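Local coordinates for glycosyl hydrolases family 31 family protein (Aspergillus niger, PDB 6DRU) that releases alpha-xylose from the non-reducing terminal glucose of xyloglucan oligosaccharides, acting as a family 31 glycoside hydrolase, at residues A[282-285]-A[286-290]; A[497-500]-A[501-505]; A[569-573]-A[574-578]; A[589-592]-A[593-597]; A[652-656]-A[657-661]. All coordinates share one frame; numbering follows the deposited sequence.

Contacts 1 to 4 belong to the TIM-barrel domain and contact 5 to the C-terminal domain. Only contact 1 reaches the bound xylose and glucose; its Tyr286 side chain lies about 5 Å from that of Asp395, assigned to the active site. Contact 2 lies farther off, the Gln498 side chain being about 9 Å from that of Asp487, the probable proton donor. It also meets contact 5, of the C-terminal family region, with Val499 CG2 4.2 Å from Pro653 CG. Contacts 3 and 4 touch through Pro574 CB and Ile589 CD1, 4.1 Å apart. The nearest atoms of contacts 1 and 3 are about 8 Å apart.

Contact 1 (A[282-285]-A[286-290]). With NAG (2-acetamido-2-deoxy-beta-D-glucopyranose), chain D; XYS (alpha-D-xylopyranose), chain N; BGC (beta-D-glucopyranose), chain F.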
# COMPACT_ATOMS: atom_id res chain seq x y z
N ILE A 282 -48.10 4.89 -12.13
CA ILE A 282 -47.77 3.68 -12.87
C ILE A 282 -46.26 3.67 -13.09
O ILE A 282 -45.69 4.67 -13.53
CB ILE A 282 -48.51 3.64 -14.22
CG1 ILE A 282 -50.02 3.48 -14.00
CG2 ILE A 282 -47.98 2.52 -15.09
CD1 ILE A 282 -50.48 2.06 -13.79
N VAL A 283 -45.61 2.54 -12.79
CA VAL A 283 -44.15 2.44 -12.81
C VAL A 283 -43.72 1.50 -13.93
O VAL A 283 -44.27 0.41 -14.08
CB VAL A 283 -43.61 1.97 -11.45
CG1 VAL A 283 -42.09 2.02 -11.44
CG2 VAL A 283 -44.18 2.82 -10.33
N ILE A 284 -42.72 1.93 -14.70
CA ILE A 284 -42.09 1.12 -15.73
C ILE A 284 -40.72 0.69 -15.23
O ILE A 284 -39.90 1.54 -14.85
CB ILE A 284 -41.97 1.88 -17.06
CG1 ILE A 284 -43.35 2.30 -17.57
CG2 ILE A 284 -41.26 1.03 -18.11
CD1 ILE A 284 -43.31 3.16 -18.81
N ASP A 285 -40.46 -0.61 -15.24
CA ASP A 285 -39.25 -1.16 -14.63
C ASP A 285 -38.08 -1.07 -15.61
O ASP A 285 -38.12 -0.37 -16.62
CB ASP A 285 -39.51 -2.58 -14.15
CG ASP A 285 -38.54 -3.02 -13.06
OD1 ASP A 285 -37.57 -2.28 -12.79
OD2 ASP A 285 -38.76 -4.10 -12.47
N TYR A 286 -37.01 -1.81 -15.31
CA TYR A 286 -35.76 -1.74 -16.06
C TYR A 286 -35.86 -2.56 -17.35
O TYR A 286 -36.93 -3.05 -17.72
CB TYR A 286 -34.59 -2.17 -15.19
CG TYR A 286 -34.52 -3.64 -14.82
CD1 TYR A 286 -35.66 -4.43 -14.73
CD2 TYR A 286 -33.29 -4.24 -14.54
CE1 TYR A 286 -35.58 -5.77 -14.39
CE2 TYR A 286 -33.21 -5.58 -14.20
CZ TYR A 286 -34.35 -6.34 -14.12
OH TYR A 286 -34.26 -7.67 -13.78
N GLN A 287 -34.73 -2.71 -18.04
CA GLN A 287 -34.62 -3.45 -19.30
C GLN A 287 -35.54 -2.90 -20.39
O GLN A 287 -35.78 -3.57 -21.39
CB GLN A 287 -34.89 -4.95 -19.09
CG GLN A 287 -33.97 -5.61 -18.07
CD GLN A 287 -32.52 -5.66 -18.54
OE1 GLN A 287 -31.80 -4.67 -18.45
NE2 GLN A 287 -32.10 -6.81 -19.03
N SER A 288 -36.04 -1.68 -20.21
CA SER A 288 -36.90 -1.02 -21.18
C SER A 288 -36.12 -0.13 -22.14
O SER A 288 -36.73 0.61 -22.91
CB SER A 288 -37.97 -0.20 -20.47
OG SER A 288 -37.40 0.60 -19.45
N TRP A 289 -34.79 -0.20 -22.12
CA TRP A 289 -33.93 0.61 -22.96
C TRP A 289 -33.28 -0.26 -24.03
O TRP A 289 -33.30 -1.50 -23.97
CB TRP A 289 -32.86 1.31 -22.12
CG TRP A 289 -32.23 0.40 -21.11
CD1 TRP A 289 -31.33 -0.60 -21.35
CD2 TRP A 289 -32.46 0.40 -19.69
NE1 TRP A 289 -30.98 -1.22 -20.17
CE2 TRP A 289 -31.66 -0.62 -19.14
CE3 TRP A 289 -33.26 1.17 -18.84
CZ2 TRP A 289 -31.64 -0.89 -17.77
CZ3 TRP A 289 -33.24 0.90 -17.49
CH2 TRP A 289 -32.43 -0.12 -16.97
N ALA A 290 -32.68 0.40 -25.02
CA ALA A 290 -31.96 -0.32 -26.06
C ALA A 290 -30.58 -0.76 -25.59
O ALA A 290 -30.17 -1.90 -25.85
CB ALA A 290 -31.85 0.54 -27.32
C1 NAG D . -30.31 -7.49 -22.46
C2 NAG D . -30.83 -8.77 -23.07
C3 NAG D . -31.74 -8.59 -24.23
C4 NAG D . -32.70 -7.43 -24.04
C5 NAG D . -31.94 -6.21 -23.58
C6 NAG D . -32.90 -5.05 -23.39
C7 NAG D . -29.11 -10.50 -22.64
C8 NAG D . -27.91 -11.29 -23.11
N2 NAG D . -29.70 -9.53 -23.49
O3 NAG D . -32.45 -9.79 -24.45
O4 NAG D . -33.34 -7.15 -25.26
O5 NAG D . -31.32 -6.52 -22.35
O6 NAG D . -32.42 -4.21 -22.36
O7 NAG D . -29.57 -10.69 -21.53
C1 XYS N . -33.60 -4.63 -9.05
C2 XYS N . -34.65 -3.89 -8.25
C3 XYS N . -36.01 -4.40 -8.64
C4 XYS N . -36.18 -4.31 -10.14
C5 XYS N . -35.00 -4.99 -10.82
O1 XYS N . -33.70 -6.01 -8.79
O2 XYS N . -34.43 -4.11 -6.87
O3 XYS N . -37.01 -3.63 -8.01
O4 XYS N . -37.37 -4.96 -10.52
O5 XYS N . -33.80 -4.38 -10.42
C2 BGC F . -29.74 -10.98 -9.39
C3 BGC F . -29.10 -9.73 -8.92
C4 BGC F . -29.58 -8.54 -9.78
C5 BGC F . -31.09 -8.52 -9.83
C6 BGC F . -31.55 -7.42 -10.78
C1 BGC F . -31.24 -10.78 -9.35
O2 BGC F . -29.37 -12.09 -8.55
O3 BGC F . -27.72 -9.86 -9.03
O4 BGC F . -29.13 -7.33 -9.21
O5 BGC F . -31.58 -9.76 -10.29
O6 BGC F . -32.89 -7.66 -11.15
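Asp285 and Tyr286 stand side by side where strand 281-284 of the TIM barrel runs out into its following loop. Both face the bound sugar at the C-terminal ends of the barrel strands, where TIM barrels carry their active sites. The tight part of the contact is here. Asp285 CG lies anti to the backbone N (chi1 -157°), which lays the carboxylate alongside Tyr286: OD1 receives a weak, bent bond from Tyr286 N, while OD2 accepts the xylose O4 hydroxyl at 2.5 Å. An aspartate suits the place because its short carboxylate can serve backbone and sugar with separate oxygens. His557, Arg470 and Asp487 also bind the xylose. Tyr286 is sandwiched. Gln287 CG covers the middle of one ring face, and xylose C5 lies 3.6 Å above the opposite face, displaced to one side of the ring, an apolar platform for a sugar carbon. Trp325 meets the same ring, and at the far end Tyr286 OH accepts a bond from glucose O6 at 3.0 Å. Behind this, Ser288 OG comes within 3.1 Å of Asp285 O and 4.1 Å of Ile284 CG2, bringing the loop back beside the strand end. On the looser side Gln287 and Ala290 are partly exposed beside a surface glycan, while Ser288 and Trp289 stay buried. The Gln287 amide is nevertheless held, OE1 by Trp357 NE1, while the glycan's grip on the loop is slight: O6 of its N-acetylglucosamine makes a weak bond to Trp289 O, 3.3 Å long.

Contact 2 (A[497-500]-A[501-505])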
# COMPACT_ATOMS: atom_id res chain seq x y z
N VAL A 497 -39.56 -9.32 8.96
CA VAL A 497 -38.30 -8.60 9.14
C VAL A 497 -38.33 -7.21 8.52
O VAL A 497 -37.55 -6.34 8.93
CB VAL A 497 -37.12 -9.42 8.59
CG1 VAL A 497 -37.17 -10.85 9.11
CG2 VAL A 497 -37.09 -9.40 7.07
N GLN A 498 -39.20 -6.97 7.53
CA GLN A 498 -39.23 -5.67 6.87
C GLN A 498 -39.63 -4.56 7.83
O GLN A 498 -39.21 -3.41 7.66
CB GLN A 498 -40.19 -5.69 5.68
CG GLN A 498 -39.80 -6.65 4.58
CD GLN A 498 -38.34 -6.55 4.21
OE1 GLN A 498 -37.88 -5.52 3.74
NE2 GLN A 498 -37.60 -7.63 4.43
N VAL A 499 -40.44 -4.88 8.84
CA VAL A 499 -40.92 -3.86 9.77
C VAL A 499 -39.76 -3.24 10.53
O VAL A 499 -39.64 -2.01 10.63
CB VAL A 499 -41.98 -4.45 10.72
CG1 VAL A 499 -42.56 -3.36 11.60
CG2 VAL A 499 -43.06 -5.16 9.93
N ALA A 500 -38.89 -4.08 11.09
CA ALA A 500 -37.77 -3.58 11.88
C ALA A 500 -36.81 -2.75 11.04
O ALA A 500 -36.17 -1.83 11.56
CB ALA A 500 -37.03 -4.74 12.55
N SER A 501 -36.69 -3.06 9.75
CA SER A 501 -35.83 -2.27 8.87
C SER A 501 -36.37 -0.85 8.70
O SER A 501 -35.60 0.12 8.74
CB SER A 501 -35.69 -2.96 7.51
OG SER A 501 -34.70 -2.32 6.71
N GLY A 502 -37.68 -0.71 8.51
CA GLY A 502 -38.27 0.61 8.40
C GLY A 502 -38.24 1.39 9.70
O GLY A 502 -38.20 2.62 9.69
N LEU A 503 -38.27 0.69 10.83
CA LEU A 503 -38.16 1.37 12.12
C LEU A 503 -36.74 1.87 12.36
O LEU A 503 -36.54 2.93 12.95
CB LEU A 503 -38.61 0.45 13.25
CG LEU A 503 -40.07 0.01 13.15
CD1 LEU A 503 -40.42 -0.99 14.24
CD2 LEU A 503 -40.98 1.22 13.19
N SER A 504 -35.74 1.11 11.90
CA SER A 504 -34.36 1.57 12.00
C SER A 504 -34.12 2.78 11.10
O SER A 504 -33.38 3.70 11.46
CB SER A 504 -33.40 0.44 11.65
OG SER A 504 -33.50 -0.63 12.57
N ALA A 505 -34.74 2.79 9.91
CA ALA A 505 -34.62 3.93 9.02
C ALA A 505 -35.20 5.19 9.65
O ALA A 505 -34.69 6.29 9.44
CB ALA A 505 -35.29 3.63 7.68
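Gly502 N donates to Gln498 O at 3.2 Å and Leu503 N to Val499 O at 3.0 Å, two of the i to i+4 bonds that make residues 497-505 one unbroken stretch of alpha helix. Ser504 N continues the ladder to Ala500 O at 3.0 Å, whereas the bond from Ser501 N to Val497 O is long and weak. Val499 and Leu503, one turn apart, project together from the same flank of the helix, with Val499 CG1 4.1 Å from Leu503 CD1. Leu503 CG is anti to its carbonyl carbon (chi1 -62°) and therefore leans back along the helix, over the Val499 carbonyl. This branched aliphatic ridge packs on Tyr643 of strand 643-645, and Val499 also on Trp547 of helix 535-548. Ala500, Ser501, Gly502 and Ser504 are small, and Ala500 and Gly502 add almost no bulk to a buried helix. Ser504 OG lies 3.1 Å from Ala500 O, the same carbonyl its own N-H uses, and has a weak bond with Lys162 besides. Ser501 packs on Thr154, its OG bonding weakly to Gln155 O. The buried amide of Gln498 is held at both ends: OE1 bonds Ser485 OG, just beyond strand 481-484, and NE2 makes a weak bond to Thr494 O. The whole is the helix of a beta-alpha-beta crossover, strand 481-484, helix 492-508 and strand 513-514, the repeating unit of a TIM barrel.

Contact 3 (A[569-573]-A[574-578])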
# COMPACT_ATOMS: atom_id res chain seq x y z
N THR A 569 -44.63 -10.89 -18.44
CA THR A 569 -44.37 -11.50 -17.13
C THR A 569 -45.70 -11.78 -16.45
O THR A 569 -46.76 -11.34 -16.91
CB THR A 569 -43.51 -10.59 -16.24
OG1 THR A 569 -44.12 -9.30 -16.12
CG2 THR A 569 -42.12 -10.43 -16.83
N CYS A 570 -45.65 -12.53 -15.35
CA CYS A 570 -46.85 -12.78 -14.57
C CYS A 570 -47.37 -11.48 -13.96
O CYS A 570 -46.63 -10.53 -13.73
CB CYS A 570 -46.58 -13.81 -13.47
SG CYS A 570 -46.19 -15.48 -14.08
N ALA A 571 -48.68 -11.46 -13.70
CA ALA A 571 -49.36 -10.23 -13.31
C ALA A 571 -49.19 -9.94 -11.82
O ALA A 571 -48.83 -10.80 -11.02
CB ALA A 571 -50.85 -10.32 -13.66
N ASN A 572 -49.47 -8.67 -11.46
CA ASN A 572 -49.42 -8.22 -10.07
C ASN A 572 -50.47 -7.14 -9.81
O ASN A 572 -50.25 -6.23 -9.01
CB ASN A 572 -48.01 -7.70 -9.73
CG ASN A 572 -47.82 -7.43 -8.25
OD1 ASN A 572 -47.91 -8.34 -7.42
ND2 ASN A 572 -47.56 -6.17 -7.91
N GLU A 573 -51.61 -7.23 -10.49
CA GLU A 573 -52.67 -6.24 -10.41
C GLU A 573 -53.67 -6.62 -9.33
O GLU A 573 -53.76 -7.78 -8.93
CB GLU A 573 -53.37 -6.12 -11.76
CG GLU A 573 -52.54 -5.44 -12.86
CD GLU A 573 -51.35 -6.28 -13.31
OE1 GLU A 573 -50.21 -5.95 -12.93
OE2 GLU A 573 -51.56 -7.28 -14.03
N PRO A 574 -54.44 -5.65 -8.81
CA PRO A 574 -55.38 -5.96 -7.73
C PRO A 574 -56.44 -6.99 -8.10
O PRO A 574 -57.10 -7.52 -7.20
CB PRO A 574 -56.02 -4.60 -7.41
CG PRO A 574 -55.71 -3.73 -8.58
CD PRO A 574 -54.40 -4.21 -9.11
N TRP A 575 -56.62 -7.29 -9.39
CA TRP A 575 -57.56 -8.31 -9.83
C TRP A 575 -56.88 -9.60 -10.25
O TRP A 575 -57.53 -10.47 -10.83
CB TRP A 575 -58.39 -7.77 -11.00
CG TRP A 575 -57.55 -7.15 -12.06
CD1 TRP A 575 -56.93 -7.78 -13.09
CD2 TRP A 575 -57.25 -5.76 -12.20
NE1 TRP A 575 -56.25 -6.88 -13.86
CE2 TRP A 575 -56.43 -5.62 -13.34
CE3 TRP A 575 -57.58 -4.61 -11.48
CZ2 TRP A 575 -55.94 -4.39 -13.77
CZ3 TRP A 575 -57.10 -3.39 -11.91
CH2 TRP A 575 -56.28 -3.29 -13.04
N SER A 576 -55.59 -9.75 -9.96
CA SER A 576 -54.81 -10.89 -10.42
C SER A 576 -54.59 -11.95 -9.34
O SER A 576 -53.80 -12.87 -9.55
CB SER A 576 -53.47 -10.42 -10.98
OG SER A 576 -53.65 -9.43 -11.98
N TYR A 577 -55.27 -11.84 -8.20
CA TYR A 577 -55.02 -12.72 -7.07
C TYR A 577 -56.27 -13.50 -6.67
O TYR A 577 -56.45 -13.83 -5.50
CB TYR A 577 -54.49 -11.92 -5.88
CG TYR A 577 -53.09 -11.40 -6.09
CD1 TYR A 577 -52.86 -10.22 -6.79
CD2 TYR A 577 -51.99 -12.10 -5.61
CE1 TYR A 577 -51.58 -9.75 -6.99
CE2 TYR A 577 -50.71 -11.64 -5.80
CZ TYR A 577 -50.50 -10.46 -6.50
OH TYR A 577 -49.23 -10.00 -6.70
N GLY A 578 -57.12 -13.81 -7.63
CA GLY A 578 -58.33 -14.55 -7.35
C GLY A 578 -59.53 -13.65 -7.20
O GLY A 578 -59.44 -12.51 -6.71
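Glu573 starts a type I beta turn that ends at Ser576, in the TIM-barrel loop between strand 554-555 and helix 582-594, where Cys570 forms a disulfide with Cys562. Its side chain can be traced outward past Trp575 and Ser576. CB lies over one face of the Trp575 indole in a CH-pi contact, 3.7 Å from the centroid of the five-membered ring, and is also 3.3 Å from Ser576 OG. CG moves across toward the six-membered ring, 3.7 Å from Trp575 CZ2. The chain then bends (chi2 69°), which swings the carboxylate back toward the preceding backbone. There OE1 accepts Asn572 N at 3.2 Å, approached from above the carboxylate plane, and also bonds Tyr259 OH; OE2 sits 3.6 Å from Ser576 OG. The turn itself is closed by Ser576 N to Glu573 O at 2.9 Å. Pro574, second in the turn, suits a position that needs a phi near -60°, and its ring packs on Tyr252 and Ile589. Ser576 OG, accepting from Glu573 N, adds a weak second link. Ala571 CB packs against Ser576 OG and CB. Glu573 thus combines an apolar stem on an aromatic face with an OE1 bonded by Asn572 N and Tyr259 OH, which would tend to keep its carboxylate ionised.

Contact 4 (A[589-592]-A[593-597]); sequences IHLR and YQLGA
Ile589 and Tyr593 meet in the first of two apolar pairs: set one turn apart on a common face of the helix, they bring Ile589 CG2 to the edge of the tyrosine ring, 3.9 Å from CE2. In the second, Leu591 CG lies 4.0 Å from Leu595 CD1. Both pairs use branched or aromatic residues on faces turned to the protein, Ile589 and Tyr593 on Pro278, Leu591 on Phe550, while His590 and Gln594 take the exposed side. The backbone bonds tell of a helix end. Gln594 N to His590 O (2.9 Å) is a normal helical bond, but Leu595 N divides between Leu591 O at 3.0 Å and, weakly, Arg592 O. Gly596 N then turns to Tyr593 O at 3.2 Å, and Leu595 leaves helical angles (psi 15°) where helix 582-594 gives way to helix 596-609, of which Gly596 is the first residue. The polar tips reach other parts of the barrel: Tyr593 OH bonds Ser280 and Tyr252 N, and Arg592 bonds the carbonyls of Leu250, Thr549, Leu551 and Pro552. Four carbonyl dipoles probably offset the buried positive charge, and through them Arg592 joins the helix to the segments just before strands 252-254 and 554-555, which pair with each other.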
# COMPACT_ATOMS: atom_id res chain seq x y z
N ILE A 589 -57.05 -0.28 -1.06
CA ILE A 589 -56.73 0.83 -1.95
C ILE A 589 -57.61 2.03 -1.62
O ILE A 589 -57.14 3.17 -1.55
CB ILE A 589 -56.88 0.40 -3.42
CG1 ILE A 589 -55.79 -0.61 -3.79
CG2 ILE A 589 -56.81 1.61 -4.34
CD1 ILE A 589 -55.87 -1.09 -5.22
N HIS A 590 -58.91 1.79 -1.42
CA HIS A 590 -59.82 2.88 -1.05
C HIS A 590 -59.50 3.42 0.34
O HIS A 590 -59.56 4.63 0.56
CB HIS A 590 -61.26 2.40 -1.13
CG HIS A 590 -61.83 2.39 -2.52
ND1 HIS A 590 -62.15 1.23 -3.18
CD2 HIS A 590 -62.12 3.41 -3.36
CE1 HIS A 590 -62.62 1.53 -4.38
NE2 HIS A 590 -62.62 2.84 -4.51
N LEU A 591 -59.18 2.53 1.28
CA LEU A 591 -58.80 2.98 2.62
C LEU A 591 -57.57 3.87 2.58
O LEU A 591 -57.46 4.83 3.35
CB LEU A 591 -58.57 1.77 3.53
CG LEU A 591 -58.05 2.07 4.94
CD1 LEU A 591 -59.03 2.96 5.70
CD2 LEU A 591 -57.77 0.79 5.71
N ARG A 592 -56.62 3.55 1.69
CA ARG A 592 -55.43 4.38 1.55
C ARG A 592 -55.79 5.80 1.16
O ARG A 592 -55.27 6.77 1.74
CB ARG A 592 -54.49 3.75 0.51
CG ARG A 592 -53.26 4.59 0.18
CD ARG A 592 -52.27 4.59 1.33
NE ARG A 592 -51.11 5.42 1.04
CZ ARG A 592 -50.05 5.52 1.84
NH1 ARG A 592 -50.00 4.84 2.97
NH2 ARG A 592 -49.04 6.31 1.50
N TYR A 593 -56.69 5.96 0.19
CA TYR A 593 -57.13 7.30 -0.19
C TYR A 593 -57.97 7.95 0.90
O TYR A 593 -57.99 9.18 1.01
CB TYR A 593 -57.91 7.24 -1.51
CG TYR A 593 -57.05 6.95 -2.71
CD1 TYR A 593 -56.25 7.94 -3.26
CD2 TYR A 593 -57.04 5.69 -3.30
CE1 TYR A 593 -55.45 7.68 -4.36
CE2 TYR A 593 -56.25 5.42 -4.40
CZ TYR A 593 -55.46 6.42 -4.93
OH TYR A 593 -54.67 6.17 -6.02
N GLN A 594 -58.66 7.14 1.71
CA GLN A 594 -59.44 7.70 2.81
C GLN A 594 -58.53 8.27 3.90
O GLN A 594 -58.94 9.18 4.63
CB GLN A 594 -60.37 6.64 3.39
CG GLN A 594 -61.43 7.18 4.33
CD GLN A 594 -62.35 6.10 4.86
OE1 GLN A 594 -62.24 4.93 4.49
NE2 GLN A 594 -63.27 6.48 5.74
N LEU A 595 -57.31 7.75 4.02
CA LEU A 595 -56.34 8.24 4.99
C LEU A 595 -55.51 9.40 4.44
O LEU A 595 -54.47 9.73 5.02
CB LEU A 595 -55.41 7.10 5.42
CG LEU A 595 -56.03 5.99 6.27
CD1 LEU A 595 -55.24 4.69 6.12
CD2 LEU A 595 -56.10 6.40 7.73
N GLY A 596 -55.96 10.02 3.35
CA GLY A 596 -55.15 11.06 2.71
C GLY A 596 -54.90 12.26 3.59
O GLY A 596 -53.79 12.80 3.63
N ALA A 597 -55.93 12.71 4.32
CA ALA A 597 -55.76 13.84 5.22
C ALA A 597 -54.79 13.50 6.34
O ALA A 597 -53.94 14.32 6.73
CB ALA A 597 -57.11 14.28 5.79

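Contact 5 (A[652-656]-A[657-661]). With NAG (2-acetamido-2-deoxy-beta-D-glucopyranose), chain E.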
# COMPACT_ATOMS: atom_id res chain seq x y z
N SER A 652 -49.84 -3.59 13.46
CA SER A 652 -49.11 -4.83 13.70
C SER A 652 -49.52 -5.84 12.63
O SER A 652 -50.61 -6.43 12.71
CB SER A 652 -49.37 -5.38 15.10
OG SER A 652 -48.72 -6.63 15.28
N PRO A 653 -48.68 -6.07 11.63
CA PRO A 653 -49.06 -6.97 10.54
C PRO A 653 -49.06 -8.43 10.98
O PRO A 653 -48.34 -8.84 11.89
CB PRO A 653 -47.98 -6.73 9.47
CG PRO A 653 -47.28 -5.47 9.89
CD PRO A 653 -47.38 -5.42 11.38
N VAL A 654 -49.90 -9.22 10.31
CA VAL A 654 -49.95 -10.66 10.53
C VAL A 654 -48.86 -11.31 9.69
O VAL A 654 -48.88 -11.21 8.45
CB VAL A 654 -51.33 -11.23 10.19
CG1 VAL A 654 -51.29 -12.75 10.21
CG2 VAL A 654 -52.37 -10.72 11.18
N THR A 655 -47.91 -11.97 10.35
CA THR A 655 -46.74 -12.52 9.68
C THR A 655 -46.74 -14.05 9.65
O THR A 655 -45.68 -14.66 9.48
CB THR A 655 -45.47 -12.01 10.36
OG1 THR A 655 -45.38 -12.56 11.68
CG2 THR A 655 -45.49 -10.49 10.45
N LEU A 656 -47.90 -14.67 9.81
CA LEU A 656 -48.01 -16.12 9.78
C LEU A 656 -49.22 -16.53 8.97
O LEU A 656 -50.22 -15.80 8.93
CB LEU A 656 -48.12 -16.71 11.20
CG LEU A 656 -46.86 -16.64 12.06
CD1 LEU A 656 -47.13 -17.21 13.44
CD2 LEU A 656 -45.71 -17.39 11.38
N PRO A 657 -49.17 -17.69 8.31
CA PRO A 657 -50.31 -18.15 7.53
C PRO A 657 -51.32 -18.89 8.39
O PRO A 657 -51.01 -19.39 9.48
CB PRO A 657 -49.67 -19.10 6.51
CG PRO A 657 -48.51 -19.67 7.25
CD PRO A 657 -48.00 -18.59 8.18
N ASN A 658 -52.55 -18.96 7.88
CA ASN A 658 -53.65 -19.65 8.54
C ASN A 658 -53.85 -19.13 9.97
O ASN A 658 -53.61 -19.82 10.96
CB ASN A 658 -53.42 -21.17 8.52
CG ASN A 658 -54.66 -21.96 8.91
OD1 ASN A 658 -55.78 -21.56 8.60
ND2 ASN A 658 -54.45 -23.08 9.58
N VAL A 659 -54.28 -17.88 10.04
CA VAL A 659 -54.41 -17.16 11.30
C VAL A 659 -55.72 -16.39 11.31
O VAL A 659 -56.04 -15.69 10.35
CB VAL A 659 -53.21 -16.21 11.54
CG1 VAL A 659 -53.60 -15.07 12.47
CG2 VAL A 659 -52.03 -16.97 12.11
N THR A 660 -56.48 -16.54 12.40
CA THR A 660 -57.69 -15.76 12.64
C THR A 660 -57.62 -14.94 13.91
O THR A 660 -58.49 -14.09 14.13
CB THR A 660 -58.91 -16.69 12.69
OG1 THR A 660 -58.62 -17.83 13.51
CG2 THR A 660 -59.29 -17.15 11.30
N GLU A 661 -56.61 -15.16 14.75
CA GLU A 661 -56.39 -14.41 15.97
C GLU A 661 -54.94 -13.95 15.99
O GLU A 661 -54.03 -14.71 15.65
CB GLU A 661 -56.66 -15.26 17.22
CG GLU A 661 -58.11 -15.54 17.53
CD GLU A 661 -58.36 -15.58 19.03
OE1 GLU A 661 -57.46 -15.16 19.79
OE2 GLU A 661 -59.44 -16.05 19.44
C1 NAG E . -40.65 -13.15 15.98
C2 NAG E . -41.13 -13.99 14.81
C3 NAG E . -40.25 -15.16 14.54
C4 NAG E . -38.80 -14.73 14.48
C5 NAG E . -38.45 -13.99 15.74
C6 NAG E . -36.99 -13.56 15.70
C7 NAG E . -43.52 -13.98 14.24
C8 NAG E . -44.93 -14.46 14.51
N2 NAG E . -42.45 -14.43 15.06
O3 NAG E . -40.65 -15.78 13.35
O4 NAG E . -37.97 -15.86 14.34
O5 NAG E . -39.28 -12.86 15.84
O6 NAG E . -36.89 -12.17 15.87
O7 NAG E . -43.31 -13.21 13.33
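Val654 and Val659 meet across a bend of the C-terminal domain, in the loop between strands 649-651 and 661-666. Their side chains run antiparallel alongside one another, CG1 of Val654 lying 4.0 Å from CG1 of Val659. Beside them Leu656 CB touches two partners, Pro657 CD at 3.6 Å and Val659 CG2 at 4.0 Å. Beta-branched valines are apt here, since each offers a compact methyl close to the backbone and can line the inside of the bend. The next shell is a glycan. Thr655, whose CB points away from the following residues, holds OG1 between its backbone N and carbonyl carbon (chi1 67°), and from there the hydroxyl donates to O7 of an N-acetylglucosamine at 2.7 Å. Leu656 CD1 adds an apolar contact with the acetyl methyl C8 of the same sugar, at 3.7 Å. Further out, Trp662 supports Val654, Thr655 and Leu656 together. Pro657 rests on Glu539 and Trp492, and Asn658 N is bonded by Glu539 OE2, so the outer arm of the loop is anchored to the barrel helix 535-548. Asn658 itself has positive phi, a conformation that asparagine accepts more readily than most residues. Thr660 pairs through its backbone with Ala696, and Ser652 with Pro702. Within the loop, then, the two halves meet through apolar contacts, while the polar bonds go outward, among them the one that Thr655 OG1 donates to the acetamido oxygen of the sugar.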